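Local atomic coordinates of alpha-14 giardin (Giardia lamblia, PDB entry 3CHJ), a protein that binds calcium and, as an annexin, may act as a calcium-regulated structural element linking the phospholipid bilayer to the underlying axoneme. Residues K206-S209 and A210-G214; Y281-K284 and K285-Q289; D292-C295 and A296-K300. All coordinates share one frame; numbering follows the deposited sequence.

Interaction 1 (K206-S209 and A210-G214)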
loop_
_atom_site.group_PDB
_atom_site.type_symbol
_atom_site.label_atom_id
_atom_site.label_comp_id
_atom_site.label_asym_id
_atom_site.label_seq_id
_atom_site.Cartn_x
_atom_site.Cartn_y
_atom_site.Cartn_z
ATOM N N LYS A 206 -1.284 -22.712 -4.474
ATOM C CA LYS A 206 -1.538 -23.699 -5.541
ATOM C C LYS A 206 -1.717 -25.113 -4.983
ATOM O O LYS A 206 -2.577 -25.870 -5.454
ATOM C CB LYS A 206 -0.426 -23.660 -6.585
ATOM C CG LYS A 206 -0.305 -22.328 -7.305
ATOM C CD LYS A 206 0.913 -22.299 -8.221
ATOM C CE LYS A 206 1.129 -20.907 -8.803
ATOM N NZ LYS A 206 0.120 -20.605 -9.844
ATOM N N MET A 207 -0.924 -25.457 -3.972
ATOM C CA MET A 207 -1.065 -26.738 -3.270
ATOM C C MET A 207 -2.432 -26.926 -2.640
ATOM O O MET A 207 -2.954 -28.040 -2.603
ATOM C CB MET A 207 0.016 -26.905 -2.196
ATOM C CG MET A 207 1.415 -27.090 -2.759
ATOM S SD MET A 207 2.689 -26.989 -1.478
ATOM C CE MET A 207 2.261 -28.303 -0.343
ATOM N N TYR A 208 -3.010 -25.844 -2.114
ATOM C CA TYR A 208 -4.298 -25.896 -1.458
ATOM C C TYR A 208 -5.365 -26.256 -2.490
ATOM O O TYR A 208 -6.164 -27.169 -2.279
ATOM C CB TYR A 208 -4.569 -24.536 -0.763
ATOM C CG TYR A 208 -5.831 -24.527 0.064
ATOM C CD1 TYR A 208 -5.796 -24.769 1.442
ATOM C CD2 TYR A 208 -7.074 -24.282 -0.522
ATOM C CE1 TYR A 208 -6.964 -24.751 2.212
ATOM C CE2 TYR A 208 -8.230 -24.266 0.218
ATOM C CZ TYR A 208 -8.186 -24.518 1.597
ATOM O OH TYR A 208 -9.343 -24.493 2.340
ATOM N N SER A 209 -5.357 -25.550 -3.618
ATOM C CA SER A 209 -6.272 -25.860 -4.716
ATOM C C SER A 209 -6.054 -27.298 -5.211
ATOM O O SER A 209 -7.015 -28.010 -5.495
ATOM C CB SER A 209 -6.088 -24.862 -5.855
ATOM O OG SER A 209 -7.149 -24.997 -6.798
ATOM N N ALA A 210 -4.794 -27.722 -5.275
ATOM C CA ALA A 210 -4.434 -29.049 -5.797
ATOM C C ALA A 210 -4.951 -30.156 -4.889
ATOM O O ALA A 210 -5.455 -31.180 -5.366
ATOM C CB ALA A 210 -2.941 -29.154 -5.962
ATOM N N LYS A 211 -4.845 -29.940 -3.578
ATOM C CA LYS A 211 -5.180 -30.961 -2.590
ATOM C C LYS A 211 -6.672 -31.014 -2.251
ATOM O O LYS A 211 -7.194 -32.098 -1.975
ATOM C CB LYS A 211 -4.344 -30.765 -1.314
ATOM C CG LYS A 211 -4.503 -31.900 -0.290
ATOM C CD LYS A 211 -3.645 -31.648 0.947
ATOM C CE LYS A 211 -3.819 -32.744 1.987
ATOM N NZ LYS A 211 -3.178 -34.029 1.538
ATOM N N TYR A 212 -7.347 -29.854 -2.270
ATOM C CA TYR A 212 -8.730 -29.733 -1.809
ATOM C C TYR A 212 -9.747 -29.493 -2.916
ATOM O O TYR A 212 -10.670 -28.682 -2.775
ATOM C CB TYR A 212 -8.831 -28.697 -0.674
ATOM C CG TYR A 212 -7.924 -29.068 0.478
ATOM C CD1 TYR A 212 -8.139 -30.234 1.211
ATOM C CD2 TYR A 212 -6.838 -28.261 0.827
ATOM C CE1 TYR A 212 -7.288 -30.593 2.258
ATOM C CE2 TYR A 212 -5.979 -28.607 1.882
ATOM C CZ TYR A 212 -6.216 -29.776 2.590
ATOM O OH TYR A 212 -5.390 -30.148 3.625
ATOM N N ASN A 213 -9.554 -30.240 -4.003
ATOM C CA ASN A 213 -10.485 -30.296 -5.124
ATOM C C ASN A 213 -10.863 -28.916 -5.651
ATOM O O ASN A 213 -12.041 -28.646 -5.904
ATOM C CB ASN A 213 -11.738 -31.088 -4.730
ATOM C CG ASN A 213 -12.594 -31.475 -5.942
ATOM O OD1 ASN A 213 -12.082 -31.893 -6.989
ATOM N ND2 ASN A 213 -13.896 -31.330 -5.798
ATOM N N GLY A 214 -9.854 -28.049 -5.786
ATOM C CA GLY A 214 -10.035 -26.713 -6.351
ATOM C C GLY A 214 -10.533 -25.635 -5.400
ATOM O O GLY A 214 -10.775 -24.498 -5.826
#

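Interaction 2 (Y281-K284 and K285-Q289)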
loop_
_atom_site.group_PDB
_atom_site.type_symbol
_atom_site.label_atom_id
_atom_site.label_comp_id
_atom_site.label_asym_id
_atom_site.label_seq_id
_atom_site.Cartn_x
_atom_site.Cartn_y
_atom_site.Cartn_z
ATOM N N TYR A 281 -5.751 -3.767 -15.015
ATOM C CA TYR A 281 -6.092 -5.061 -15.604
ATOM C C TYR A 281 -6.745 -6.015 -14.584
ATOM O O TYR A 281 -7.819 -6.570 -14.836
ATOM C CB TYR A 281 -4.838 -5.682 -16.197
ATOM C CG TYR A 281 -5.034 -7.092 -16.667
ATOM C CD1 TYR A 281 -5.605 -7.351 -17.903
ATOM C CD2 TYR A 281 -4.673 -8.156 -15.857
ATOM C CE1 TYR A 281 -5.793 -8.665 -18.329
ATOM C CE2 TYR A 281 -4.861 -9.470 -16.266
ATOM C CZ TYR A 281 -5.419 -9.709 -17.505
ATOM O OH TYR A 281 -5.582 -11.019 -17.927
ATOM N N TYR A 282 -6.105 -6.192 -13.431
ATOM C CA TYR A 282 -6.661 -7.104 -12.434
ATOM C C TYR A 282 -7.939 -6.553 -11.838
ATOM O O TYR A 282 -8.830 -7.316 -11.504
ATOM C CB TYR A 282 -5.634 -7.462 -11.352
ATOM C CG TYR A 282 -4.567 -8.361 -11.911
ATOM C CD1 TYR A 282 -4.823 -9.711 -12.150
ATOM C CD2 TYR A 282 -3.304 -7.855 -12.243
ATOM C CE1 TYR A 282 -3.841 -10.538 -12.694
ATOM C CE2 TYR A 282 -2.315 -8.672 -12.791
ATOM C CZ TYR A 282 -2.590 -10.009 -13.016
ATOM O OH TYR A 282 -1.629 -10.829 -13.543
ATOM N N TYR A 283 -8.024 -5.236 -11.714
ATOM C CA TYR A 283 -9.242 -4.607 -11.206
ATOM C C TYR A 283 -10.468 -5.055 -12.021
ATOM O O TYR A 283 -11.484 -5.485 -11.461
ATOM C CB TYR A 283 -9.114 -3.068 -11.200
ATOM C CG TYR A 283 -10.288 -2.430 -10.492
ATOM C CD1 TYR A 283 -10.181 -2.025 -9.155
ATOM C CD2 TYR A 283 -11.520 -2.284 -11.131
ATOM C CE1 TYR A 283 -11.272 -1.488 -8.475
ATOM C CE2 TYR A 283 -12.628 -1.749 -10.449
ATOM C CZ TYR A 283 -12.484 -1.356 -9.131
ATOM O OH TYR A 283 -13.555 -0.833 -8.442
ATOM N N LYS A 284 -10.369 -4.956 -13.343
ATOM C CA LYS A 284 -11.486 -5.350 -14.211
ATOM C C LYS A 284 -11.710 -6.863 -14.197
ATOM O O LYS A 284 -12.861 -7.334 -14.207
ATOM C CB LYS A 284 -11.240 -4.861 -15.634
ATOM C CG LYS A 284 -12.403 -5.134 -16.575
ATOM C CD LYS A 284 -12.262 -4.358 -17.860
ATOM C CE LYS A 284 -13.287 -4.803 -18.894
ATOM N NZ LYS A 284 -12.996 -6.189 -19.384
ATOM N N LYS A 285 -10.616 -7.615 -14.152
ATOM C CA LYS A 285 -10.689 -9.067 -14.209
ATOM C C LYS A 285 -11.468 -9.566 -13.000
ATOM O O LYS A 285 -12.276 -10.489 -13.135
ATOM C CB LYS A 285 -9.275 -9.661 -14.271
ATOM C CG LYS A 285 -9.221 -11.096 -14.752
ATOM C CD LYS A 285 -7.792 -11.525 -15.023
ATOM C CE LYS A 285 -7.728 -12.953 -15.556
ATOM N NZ LYS A 285 -6.307 -13.331 -15.864
ATOM N N VAL A 286 -11.256 -8.936 -11.839
ATOM C CA VAL A 286 -11.821 -9.402 -10.576
ATOM C C VAL A 286 -13.198 -8.785 -10.315
ATOM O O VAL A 286 -14.123 -9.478 -9.877
ATOM C CB VAL A 286 -10.862 -9.096 -9.393
ATOM C CG1 VAL A 286 -11.476 -9.524 -8.066
ATOM C CG2 VAL A 286 -9.523 -9.801 -9.607
ATOM N N TYR A 287 -13.338 -7.482 -10.588
ATOM C CA TYR A 287 -14.548 -6.735 -10.207
ATOM C C TYR A 287 -15.531 -6.507 -11.353
ATOM O O TYR A 287 -16.637 -6.009 -11.115
ATOM C CB TYR A 287 -14.204 -5.393 -9.507
ATOM C CG TYR A 287 -13.338 -5.658 -8.307
ATOM C CD1 TYR A 287 -11.982 -5.334 -8.317
ATOM C CD2 TYR A 287 -13.859 -6.311 -7.194
ATOM C CE1 TYR A 287 -11.160 -5.640 -7.219
ATOM C CE2 TYR A 287 -13.065 -6.615 -6.108
ATOM C CZ TYR A 287 -11.726 -6.283 -6.121
ATOM O OH TYR A 287 -10.961 -6.617 -5.020
ATOM N N GLY A 288 -15.133 -6.862 -12.578
ATOM C CA GLY A 288 -16.043 -6.757 -13.738
ATOM C C GLY A 288 -16.227 -5.382 -14.363
ATOM O O GLY A 288 -16.637 -5.260 -15.523
ATOM N N GLN A 289 -15.917 -4.342 -13.604
ATOM C CA GLN A 289 -16.011 -2.966 -14.073
ATOM C C GLN A 289 -14.598 -2.425 -14.315
ATOM O O GLN A 289 -13.684 -2.709 -13.538
ATOM C CB GLN A 289 -16.733 -2.119 -13.021
ATOM C CG GLN A 289 -16.880 -0.637 -13.388
ATOM C CD GLN A 289 -17.648 0.160 -12.359
ATOM O OE1 GLN A 289 -17.539 -0.064 -11.155
ATOM N NE2 GLN A 289 -18.422 1.130 -12.836
HETATM O O HOH W 1 -16.060 -1.442 -9.435
#

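Interaction 3 (D292-C295 and A296-K300)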
loop_
_atom_site.group_PDB
_atom_site.type_symbol
_atom_site.label_atom_id
_atom_site.label_comp_id
_atom_site.label_asym_id
_atom_site.label_seq_id
_atom_site.Cartn_x
_atom_site.Cartn_y
_atom_site.Cartn_z
ATOM N N ASP A 292 -11.264 2.808 -14.579
ATOM C CA ASP A 292 -11.529 4.205 -14.935
ATOM C C ASP A 292 -13.004 4.539 -14.779
ATOM O O ASP A 292 -13.349 5.669 -14.440
ATOM C CB ASP A 292 -11.039 4.521 -16.356
ATOM C CG ASP A 292 -9.520 4.604 -16.461
ATOM O OD1 ASP A 292 -8.810 4.571 -15.421
ATOM O OD2 ASP A 292 -9.026 4.691 -17.611
ATOM N N GLU A 293 -13.873 3.555 -15.014
ATOM C CA GLU A 293 -15.310 3.787 -14.895
ATOM C C GLU A 293 -15.725 3.959 -13.440
ATOM O O GLU A 293 -16.524 4.838 -13.117
ATOM C CB GLU A 293 -16.083 2.650 -15.558
ATOM C CG GLU A 293 -17.586 2.840 -15.581
ATOM C CD GLU A 293 -18.310 1.634 -16.160
ATOM O OE1 GLU A 293 -17.946 1.196 -17.279
ATOM O OE2 GLU A 293 -19.231 1.131 -15.489
ATOM N N ARG A 294 -15.179 3.125 -12.554
ATOM C CA ARG A 294 -15.405 3.299 -11.126
ATOM C C ARG A 294 -14.862 4.646 -10.637
ATOM O O ARG A 294 -15.527 5.369 -9.905
ATOM C CB ARG A 294 -14.802 2.136 -10.318
ATOM C CG ARG A 294 -15.150 2.183 -8.833
ATOM C CD ARG A 294 -16.656 1.963 -8.595
ATOM N NE ARG A 294 -17.014 2.107 -7.189
ATOM C CZ ARG A 294 -16.914 1.126 -6.296
ATOM N NH1 ARG A 294 -16.474 -0.072 -6.665
ATOM N NH2 ARG A 294 -17.256 1.341 -5.035
ATOM N N CYS A 295 -13.658 4.985 -11.072
ATOM C CA CYS A 295 -13.043 6.254 -10.700
ATOM C C CYS A 295 -13.889 7.453 -11.163
ATOM O O CYS A 295 -14.043 8.427 -10.412
ATOM C CB CYS A 295 -11.623 6.317 -11.264
ATOM S SG CYS A 295 -10.579 7.560 -10.479
ATOM N N ALA A 296 -14.440 7.363 -12.375
ATOM C CA ALA A 296 -15.295 8.415 -12.941
ATOM C C ALA A 296 -16.546 8.626 -12.099
ATOM O O ALA A 296 -16.967 9.768 -11.866
ATOM C CB ALA A 296 -15.681 8.078 -14.368
ATOM N N THR A 297 -17.154 7.531 -11.646
ATOM C CA THR A 297 -18.336 7.634 -10.804
ATOM C C THR A 297 -18.006 8.209 -9.434
ATOM O O THR A 297 -18.701 9.099 -8.948
ATOM C CB THR A 297 -19.045 6.273 -10.637
ATOM O OG1 THR A 297 -19.326 5.723 -11.926
ATOM C CG2 THR A 297 -20.355 6.453 -9.889
ATOM N N GLU A 298 -16.932 7.718 -8.822
ATOM C CA GLU A 298 -16.618 8.046 -7.437
ATOM C C GLU A 298 -15.954 9.398 -7.273
ATOM O O GLU A 298 -16.158 10.067 -6.268
ATOM C CB GLU A 298 -15.686 6.987 -6.815
ATOM C CG GLU A 298 -16.203 5.546 -6.801
ATOM C CD GLU A 298 -17.434 5.344 -5.933
ATOM O OE1 GLU A 298 -17.628 6.120 -4.966
ATOM O OE2 GLU A 298 -18.211 4.404 -6.233
ATOM N N LEU A 299 -15.129 9.778 -8.245
ATOM C CA LEU A 299 -14.279 10.957 -8.113
ATOM C C LEU A 299 -14.537 11.970 -9.224
ATOM O O LEU A 299 -14.511 11.634 -10.404
ATOM C CB LEU A 299 -12.799 10.542 -8.097
ATOM C CG LEU A 299 -12.320 9.518 -7.041
ATOM C CD1 LEU A 299 -10.816 9.245 -7.213
ATOM C CD2 LEU A 299 -12.626 9.964 -5.613
ATOM N N LYS A 300 -14.796 13.212 -8.839
ATOM C CA LYS A 300 -15.003 14.272 -9.816
ATOM C C LYS A 300 -13.772 15.158 -9.900
ATOM O O LYS A 300 -12.953 15.200 -8.972
ATOM C CB LYS A 300 -16.227 15.121 -9.451
ATOM C CG LYS A 300 -17.548 14.359 -9.398
ATOM C CD LYS A 300 -17.969 13.840 -10.759
ATOM C CE LYS A 300 -19.267 13.062 -10.678
ATOM N NZ LYS A 300 -19.120 11.788 -9.914
#

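Interaction 1 (K206-S209 and A210-G214)
Tyr212 turns the edge of its ring onto the face of Tyr208, one helical turn earlier, in an edge-to-face pair at the C-terminal end of helix 198-211. Its CD2 stands over the middle of the Tyr208 ring, 3.7 Å from Tyr208 CD1, and the two planes meet at 58°. Differing first torsions bring the rings together: Tyr208 CG is trans to its backbone N (chi1 -174°), whereas Tyr212 CG lies next to its own (chi1 -57°). The side chains cross at about a right angle. This is the tight half of the contact. Tyr208 is buried against Leu169 and Ile176 of helix 162-177, and the backbone joins the same pair, Tyr212 N donating to Tyr208 O at 2.9 Å.

The other half is looser, with Ala210 and Gly214 exposed. The Lys211 chain leads away along Leu169. Past the helix, Gly214 N returns to Ser209 O at 2.9 Å, a bond spanning five residues, while Ser209 OG lies 3.4 Å from Gly214 CA.

The Tyr208 side chain is about 11 Å from a bound calcium ion. Arg173 serves both rings, hydrogen-bonding Tyr208 OH and making a cation-pi contact with Tyr212. Held by a polar and a pi-electron partner at once, the arginine and the ring pair probably steady one another.

Interaction 2 (Y281-K284 and K285-Q289)
Tyr283 and Tyr287 meet edge to face near the end of helix 279-287, within the fourth repeat of the all-helical annexin fold. The side chain of Tyr283 can be followed outward. At CB it sets off with CG trans to the backbone N (chi1 -172°), which turns the ring's face to the residue one turn later. Tyr287 CD1 stands over the ring centre, nearly equidistant from the ring carbons, and comes within 3.9 Å of Tyr283 CD1; the two planes are 51° apart. At the ring's edge the contact is in plane: carbons CD2 and CE2 of Tyr283 point at Gln289 O, at 3.3 Å and 3.4 Å. At the tip, Tyr283 OH reaches a water at 2.8 Å, and that water donates to Gln289 OE1 at 2.7 Å. Gln289 NE2 is hydrogen-bonded to Glu293 OE2, and with both ends of its amide engaged the flip is probably fixed. Phe291 adds a further edge-to-face contact with Tyr283, and both tyrosines touch Asn252 of helix 243-254.

Two lysines mark the more exposed side. The extended chain of Lys285 passes the Tyr281 ring at a slant, with CD near CE2 and CZ, and its NZ donates to Tyr281 OH at 3.2 Å. At the helix end Gly288 N donates to Lys284 O at 2.8 Å from above the carbonyl plane, and the positive phi of Gly288 (80°) suits glycine as the chain leaves the helix. The Gln289 carbonyl turns back to that last turn, where Lys284 CA directs its hydrogen at Gln289 O, 3.5 Å away.

Interaction 3 (D292-C295 and A296-K300)
Opposite bends at chi2, 66° in Arg294 and -65° in Glu298, bring guanidinium and carboxylate together along one turn of helix 291-298. The result is an i to i+4 salt bridge on a helix of the fourth annexin repeat. Arg294 NE donates almost straight to Glu298 OE2 at 2.8 Å. The oxygen lies close to the guanidinium plane, at its edge, but is approached on its anti side and somewhat out of the carboxylate plane, the two groups being turned 64° apart. A second contact, from Arg294 NH2 to the same OE2, is long and weak at 3.4 Å, which makes this a bridge centred on NE and one oxygen instead of a two-pronged pairing. Glu298 CG also sits 3.2 Å from Arg294 O, and Glu298 N donates to that carbonyl at 2.9 Å, binding the same two residues by backbone as well as by charge. Phe255 touches both side chains from a neighbouring loop.

Thr297 doubles the helical bond to Glu293. Its N and OG1 both donate to Glu293 O, at 3.1 Å and 3.2 Å, from opposite faces of the carbonyl plane; OG1 lies beside its own backbone N, which places the hydroxyl next to the amide. On the preceding residue, Asp292 OD1 forms a salt bridge with Lys280.

Cys295 is buried, and it and Leu299 both touch Ile307 of helix 301-310. Leu299 is the first residue to leave helical geometry, yet its N still donates to Cys295 O. Between their side chains, Cys295 SG lies 3.7 Å from Leu299 CD1.

How the interactions relate
From the N terminus, the three contacts come in series and none nests or crosses another; each closes only about one turn at the C-terminal end of its own helix. Interaction 1 finishes helix 198-211 against helix 162-177, its centre about 24 Å from that of interaction 2. Interactions 2 and 3 lie on consecutive helices, 279-287 and 291-298, with centres about 14 Å apart, and they touch. Arg294 packs in the join, its CG 3.4 Å from Tyr283 OH and its CD 3.4 Å from Gln289 OE1, and the hydrogen bond from Gln289 to Glu293 crosses it as well. Helix 243-254 backs interaction 2, whereas helix 301-310 backs interaction 3.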